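CalS10 (Micromonospora echinospora, PDB 6UK5) binds S-adenosylmethionine and probably methylates an amino pentose during the biosynthesis of calicheamicin. Local coordinates at residues I48-V61 with M106-C120. Sequence-based numbering, arbitrary orientation.
With SAM (S-adenosylmethionine), chain D.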
loop_
_atom_site.group_PDB
_atom_site.type_symbol
_atom_site.label_atom_id
_atom_site.label_comp_id
_atom_site.label_asym_id
_atom_site.label_seq_id
_atom_site.Cartn_x
_atom_site.Cartn_y
_atom_site.Cartn_z
ATOM N N ILE A 48 -20.726 30.133 10.594
ATOM C CA ILE A 48 -20.157 31.436 10.920
ATOM C C ILE A 48 -21.112 32.539 10.485
ATOM O O ILE A 48 -21.323 33.522 11.205
ATOM C CB ILE A 48 -18.769 31.595 10.275
ATOM C CG1 ILE A 48 -17.785 30.604 10.899
ATOM C CG2 ILE A 48 -18.266 33.019 10.457
ATOM C CD1 ILE A 48 -16.539 30.372 10.073
ATOM N N ARG A 49 -21.705 32.391 9.298
ATOM C CA ARG A 49 -22.661 33.382 8.821
ATOM C C ARG A 49 -23.914 33.401 9.686
ATOM O O ARG A 49 -24.516 34.462 9.886
ATOM C CB ARG A 49 -23.030 33.084 7.368
ATOM C CG ARG A 49 -21.870 33.206 6.399
ATOM C CD ARG A 49 -21.388 34.635 6.316
ATOM N NE ARG A 49 -20.380 34.822 5.282
ATOM C CZ ARG A 49 -19.843 35.997 4.976
ATOM N NH1 ARG A 49 -20.217 37.091 5.626
ATOM N NH2 ARG A 49 -18.931 36.080 4.021
ATOM N N ALA A 50 -24.324 32.240 10.200
ATOM C CA ALA A 50 -25.447 32.196 11.128
ATOM C C ALA A 50 -25.189 33.074 12.345
ATOM O O ALA A 50 -26.008 33.931 12.693
ATOM C CB ALA A 50 -25.715 30.754 11.555
ATOM N N ALA A 51 -24.045 32.874 13.007
ATOM C CA ALA A 51 -23.725 33.624 14.214
ATOM C C ALA A 51 -23.218 35.032 13.930
ATOM O O ALA A 51 -23.341 35.903 14.798
ATOM C CB ALA A 51 -22.679 32.865 15.037
ATOM N N ARG A 52 -22.650 35.276 12.753
ATOM C CA ARG A 52 -22.047 36.568 12.419
ATOM C C ARG A 52 -22.314 36.831 10.946
ATOM O O ARG A 52 -21.455 36.604 10.085
ATOM C CB ARG A 52 -20.550 36.578 12.741
ATOM C CG ARG A 52 -19.979 37.959 13.069
ATOM C CD ARG A 52 -18.594 37.832 13.689
ATOM N NE ARG A 52 -17.947 39.119 13.938
ATOM C CZ ARG A 52 -18.283 39.953 14.919
ATOM N NH1 ARG A 52 -19.274 39.652 15.747
ATOM N NH2 ARG A 52 -17.628 41.094 15.071
ATOM N N PRO A 53 -23.518 37.306 10.615
ATOM C CA PRO A 53 -23.879 37.484 9.197
ATOM C C PRO A 53 -22.891 38.321 8.402
ATOM O O PRO A 53 -22.772 38.127 7.185
ATOM C CB PRO A 53 -25.252 38.170 9.279
ATOM C CG PRO A 53 -25.815 37.738 10.594
ATOM C CD PRO A 53 -24.641 37.609 11.523
ATOM N N ASP A 54 -22.178 39.243 9.045
ATOM C CA ASP A 54 -21.277 40.161 8.361
ATOM C C ASP A 54 -19.825 39.688 8.364
ATOM O O ASP A 54 -18.937 40.450 7.968
ATOM C CB ASP A 54 -21.370 41.545 9.007
ATOM C CG ASP A 54 -22.784 42.098 9.000
ATOM O OD1 ASP A 54 -23.515 41.852 8.016
ATOM O OD2 ASP A 54 -23.160 42.773 9.984
ATOM N N ALA A 55 -19.565 38.459 8.804
ATOM C CA ALA A 55 -18.199 37.957 8.905
ATOM C C ALA A 55 -17.427 38.190 7.612
ATOM O O ALA A 55 -17.915 37.886 6.521
ATOM C CB ALA A 55 -18.223 36.463 9.239
ATOM N N ALA A 56 -16.210 38.728 7.742
ATOM C CA ALA A 56 -15.380 38.997 6.574
ATOM C C ALA A 56 -13.939 38.521 6.746
ATOM O O ALA A 56 -13.309 38.089 5.774
ATOM C CB ALA A 56 -15.397 40.494 6.256
ATOM N N ARG A 57 -13.409 38.585 7.965
ATOM C CA ARG A 57 -12.029 38.209 8.258
ATOM C C ARG A 57 -12.006 36.898 9.032
ATOM O O ARG A 57 -12.629 36.790 10.095
ATOM C CB ARG A 57 -11.325 39.309 9.054
ATOM C CG ARG A 57 -11.088 40.598 8.285
ATOM C CD ARG A 57 -10.663 41.725 9.217
ATOM N NE ARG A 57 -9.602 41.323 10.141
ATOM C CZ ARG A 57 -8.316 41.207 9.822
ATOM N NH1 ARG A 57 -7.906 41.452 8.586
ATOM N NH2 ARG A 57 -7.436 40.836 10.744
ATOM N N LEU A 58 -11.284 35.907 8.505
ATOM C CA LEU A 58 -11.193 34.593 9.125
ATOM C C LEU A 58 -9.741 34.150 9.231
ATOM O O LEU A 58 -8.927 34.430 8.345
ATOM C CB LEU A 58 -11.987 33.543 8.335
ATOM C CG LEU A 58 -11.956 32.127 8.919
ATOM C CD1 LEU A 58 -13.293 31.451 8.684
ATOM C CD2 LEU A 58 -10.837 31.276 8.333
ATOM N N LEU A 59 -9.432 33.453 10.323
ATOM C CA LEU A 59 -8.115 32.874 10.569
ATOM C C LEU A 59 -8.273 31.396 10.885
ATOM O O LEU A 59 -8.997 31.034 11.818
ATOM C CB LEU A 59 -7.400 33.594 11.718
ATOM C CG LEU A 59 -6.153 32.907 12.278
ATOM C CD1 LEU A 59 -4.988 33.007 11.314
ATOM C CD2 LEU A 59 -5.781 33.517 13.621
ATOM N N ASP A 60 -7.598 30.545 10.117
ATOM C CA ASP A 60 -7.554 29.113 10.383
ATOM C C ASP A 60 -6.267 28.815 11.144
ATOM O O ASP A 60 -5.171 29.112 10.656
ATOM C CB ASP A 60 -7.618 28.301 9.091
ATOM C CG ASP A 60 -7.828 26.830 9.345
ATOM O OD1 ASP A 60 -8.158 26.469 10.497
ATOM O OD2 ASP A 60 -7.659 26.039 8.392
ATOM N N VAL A 61 -6.404 28.234 12.331
ATOM C CA VAL A 61 -5.283 27.996 13.232
ATOM C C VAL A 61 -4.902 26.526 13.150
ATOM O O VAL A 61 -5.764 25.645 13.264
ATOM C CB VAL A 61 -5.636 28.402 14.672
ATOM C CG1 VAL A 61 -4.536 27.987 15.617
ATOM C CG2 VAL A 61 -5.866 29.904 14.752
ATOM N N MET A 106 0.199 27.866 18.175
ATOM C CA MET A 106 -1.161 28.061 18.652
ATOM C C MET A 106 -1.198 28.594 20.077
ATOM O O MET A 106 -2.084 29.386 20.420
ATOM C CB MET A 106 -1.879 26.714 18.578
ATOM C CG MET A 106 -3.373 26.744 18.695
ATOM S SD MET A 106 -4.097 25.085 18.565
ATOM C CE MET A 106 -2.686 24.014 18.272
ATOM N N ARG A 107 -0.243 28.186 20.915
ATOM C CA ARG A 107 -0.244 28.568 22.323
ATOM C C ARG A 107 0.223 30.000 22.583
ATOM O O ARG A 107 0.014 30.501 23.692
ATOM C CB ARG A 107 0.622 27.588 23.129
ATOM C CG ARG A 107 0.276 26.111 22.906
ATOM C CD ARG A 107 1.426 25.164 23.272
ATOM N NE ARG A 107 2.428 25.007 22.220
ATOM C CZ ARG A 107 3.322 24.021 22.182
ATOM N NH1 ARG A 107 3.347 23.101 23.140
ATOM N NH2 ARG A 107 4.199 23.954 21.187
ATOM N N THR A 108 0.849 30.667 21.610
ATOM C CA THR A 108 1.525 31.938 21.875
ATOM C C THR A 108 1.398 32.999 20.790
ATOM O O THR A 108 1.856 34.121 21.025
ATOM C CB THR A 108 3.022 31.716 22.160
ATOM O OG1 THR A 108 3.613 30.938 21.109
ATOM C CG2 THR A 108 3.238 31.077 23.525
ATOM N N PHE A 109 0.828 32.708 19.625
ATOM C CA PHE A 109 0.970 33.626 18.505
ATOM C C PHE A 109 0.321 34.972 18.823
ATOM O O PHE A 109 -0.554 35.088 19.688
ATOM C CB PHE A 109 0.340 33.039 17.239
ATOM C CG PHE A 109 -1.165 32.988 17.270
ATOM C CD1 PHE A 109 -1.833 32.104 18.101
ATOM C CD2 PHE A 109 -1.912 33.813 16.444
ATOM C CE1 PHE A 109 -3.218 32.057 18.121
ATOM C CE2 PHE A 109 -3.293 33.765 16.456
ATOM C CZ PHE A 109 -3.945 32.888 17.296
ATOM N N ASP A 110 0.773 35.999 18.109
ATOM C CA ASP A 110 0.183 37.331 18.194
ATOM C C ASP A 110 0.343 37.990 16.836
ATOM O O ASP A 110 1.470 38.164 16.361
ATOM C CB ASP A 110 0.845 38.175 19.284
ATOM C CG ASP A 110 0.143 39.498 19.501
ATOM O OD1 ASP A 110 -0.616 39.930 18.608
ATOM O OD2 ASP A 110 0.350 40.104 20.571
ATOM N N LEU A 111 -0.777 38.355 16.220
ATOM C CA LEU A 111 -0.771 38.978 14.907
ATOM C C LEU A 111 -1.247 40.422 14.963
ATOM O O LEU A 111 -1.364 41.068 13.916
ATOM C CB LEU A 111 -1.658 38.183 13.943
ATOM C CG LEU A 111 -1.363 36.685 13.816
ATOM C CD1 LEU A 111 -2.596 35.946 13.300
ATOM C CD2 LEU A 111 -0.154 36.417 12.939
ATOM N N GLY A 112 -1.511 40.948 16.159
ATOM C CA GLY A 112 -1.869 42.338 16.326
ATOM C C GLY A 112 -3.217 42.723 15.767
ATOM O O GLY A 112 -3.578 43.905 15.831
ATOM N N VAL A 113 -3.977 41.773 15.230
ATOM C CA VAL A 113 -5.224 42.069 14.542
ATOM C C VAL A 113 -6.308 41.125 15.037
ATOM O O VAL A 113 -6.029 40.007 15.482
ATOM C CB VAL A 113 -5.048 41.935 13.013
ATOM C CG1 VAL A 113 -4.190 43.072 12.480
ATOM C CG2 VAL A 113 -4.436 40.582 12.661
ATOM N N THR A 114 -7.554 41.586 14.965
ATOM C CA THR A 114 -8.715 40.761 15.266
ATOM C C THR A 114 -9.302 40.184 13.981
ATOM O O THR A 114 -9.046 40.670 12.876
ATOM C CB THR A 114 -9.791 41.551 16.018
ATOM O OG1 THR A 114 -10.282 42.618 15.196
ATOM C CG2 THR A 114 -9.244 42.108 17.321
ATOM N N PHE A 115 -10.103 39.136 14.146
ATOM C CA PHE A 115 -10.816 38.502 13.050
ATOM C C PHE A 115 -12.276 38.325 13.445
ATOM O O PHE A 115 -12.622 38.318 14.630
ATOM C CB PHE A 115 -10.201 37.138 12.703
ATOM C CG PHE A 115 -8.767 37.210 12.254
ATOM C CD1 PHE A 115 -7.757 37.421 13.178
ATOM C CD2 PHE A 115 -8.425 37.034 10.923
ATOM C CE1 PHE A 115 -6.436 37.483 12.784
ATOM C CE2 PHE A 115 -7.103 37.092 10.520
ATOM C CZ PHE A 115 -6.105 37.314 11.453
ATOM N N ASP A 116 -13.139 38.187 12.439
ATOM C CA ASP A 116 -14.533 37.858 12.708
ATOM C C ASP A 116 -14.721 36.396 13.093
ATOM O O ASP A 116 -15.733 36.059 13.718
ATOM C CB ASP A 116 -15.405 38.170 11.489
ATOM C CG ASP A 116 -15.507 39.655 11.210
ATOM O OD1 ASP A 116 -15.985 40.394 12.098
ATOM O OD2 ASP A 116 -15.112 40.076 10.098
ATOM N N ALA A 117 -13.776 35.527 12.743
ATOM C CA ALA A 117 -13.900 34.111 13.046
ATOM C C ALA A 117 -12.516 33.482 13.071
ATOM O O ALA A 117 -11.648 33.847 12.275
ATOM C CB ALA A 117 -14.788 33.402 12.017
ATOM N N VAL A 118 -12.318 32.542 13.991
ATOM C CA VAL A 118 -11.081 31.778 14.096
ATOM C C VAL A 118 -11.451 30.305 14.181
ATOM O O VAL A 118 -12.246 29.914 15.042
ATOM C CB VAL A 118 -10.250 32.196 15.325
ATOM C CG1 VAL A 118 -9.021 31.309 15.456
ATOM C CG2 VAL A 118 -9.870 33.670 15.246
ATOM N N THR A 119 -10.886 29.493 13.293
ATOM C CA THR A 119 -11.200 28.075 13.242
ATOM C C THR A 119 -9.977 27.244 13.609
ATOM O O THR A 119 -8.832 27.660 13.408
ATOM C CB THR A 119 -11.701 27.652 11.855
ATOM O OG1 THR A 119 -10.619 27.690 10.916
ATOM C CG2 THR A 119 -12.814 28.573 11.375
ATOM N N CYS A 120 -10.244 26.058 14.160
ATOM C CA CYS A 120 -9.213 25.115 14.602
ATOM C C CYS A 120 -9.818 23.724 14.401
ATOM O O CYS A 120 -10.520 23.213 15.277
ATOM C CB CYS A 120 -8.810 25.355 16.049
ATOM S SG CYS A 120 -7.313 24.477 16.584
HETATM N N SAM D . -6.657 22.278 9.468
HETATM C CA SAM D . -5.736 21.232 9.155
HETATM C C SAM D . -6.329 20.211 8.136
HETATM O O SAM D . -7.497 19.791 8.330
HETATM O OXT SAM D . -5.579 19.880 7.196
HETATM C CB SAM D . -5.315 20.507 10.439
HETATM C CG SAM D . -4.005 19.788 10.160
HETATM S SD SAM D . -3.865 18.535 11.453
HETATM C CE SAM D . -2.719 17.400 10.688
HETATM C "C5'" SAM D . -2.813 19.246 12.777
HETATM C "C4'" SAM D . -1.926 20.452 12.441
HETATM O "O4'" SAM D . -1.688 21.198 13.648
HETATM C "C3'" SAM D . -0.551 20.092 11.871
HETATM O "O3'" SAM D . -0.456 20.473 10.501
HETATM C "C2'" SAM D . 0.451 20.892 12.727
HETATM O "O2'" SAM D . 1.378 21.614 11.924
HETATM C "C1'" SAM D . -0.442 21.840 13.526
HETATM N N9 SAM D . 0.043 22.145 14.867
HETATM C C8 SAM D . 0.294 21.263 15.887
HETATM N N7 SAM D . 0.647 21.833 17.012
HETATM C C5 SAM D . 0.622 23.185 16.719
HETATM C C6 SAM D . 0.874 24.333 17.495
HETATM N N6 SAM D . 1.270 24.294 18.771
HETATM N N1 SAM D . 0.718 25.538 16.906
HETATM C C2 SAM D . 0.344 25.583 15.624
HETATM N N3 SAM D . 0.090 24.573 14.790
HETATM C C4 SAM D . 0.247 23.395 15.401
#
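Arg57 turns its CG away from its own carbonyl carbon (chi1 -68°) and then bends at chi3 (48°), which folds its guanidinium back over the ring of Phe115 as a cation-pi stack, the planes 26° apart. From there NE and NH2 both grip Thr114 O, at 2.9 Å and 2.7 Å, with the oxygen lying in the guanidinium plane. The opposite face of Phe115 receives Leu59 CB, 3.7 Å from the ring centroid, so the flat aromatic is held between a cation and an aliphatic carbon.

Asp116, at the corner where the chain turns, suits its place because its two oxygens can serve different partners. OD2 accepts from the backbone N of Ala56 and, through its anti lone pair, from Arg57 N; Asp116 OD1 forms a salt bridge with Arg52, whose chain, extended from CG to NE, brings Arg52 NE to 3.0 Å from that oxygen. The loop ahead of strand 57-61 is thereby tied to the corner just ahead of Ala117 in the neighbouring strand.

Beyond the corner the strands run parallel, with Leu59 N bonded to Ala117 O, Thr119 N to Leu59 O, and Val61 N to Thr119 O. On one face small Ala117 leaves room for Ile48 of helix 37-51, and Thr119 OG1 donates to Asp60 OD1 (2.8 Å) from above the carboxylate plane. On the other, Val61 packs against Val118 and Met106, while Leu59 CD2 meets Phe109 CE2 at 3.8 Å.

Met106, which packs on Val61 at the C-terminal end of strand 57-61, gives its N to adenine N1 of S-adenosylmethionine at 2.7 Å; a cofactor site at the C-terminal edge of the central parallel strands is characteristic of the Rossmann-like class I methyltransferase fold.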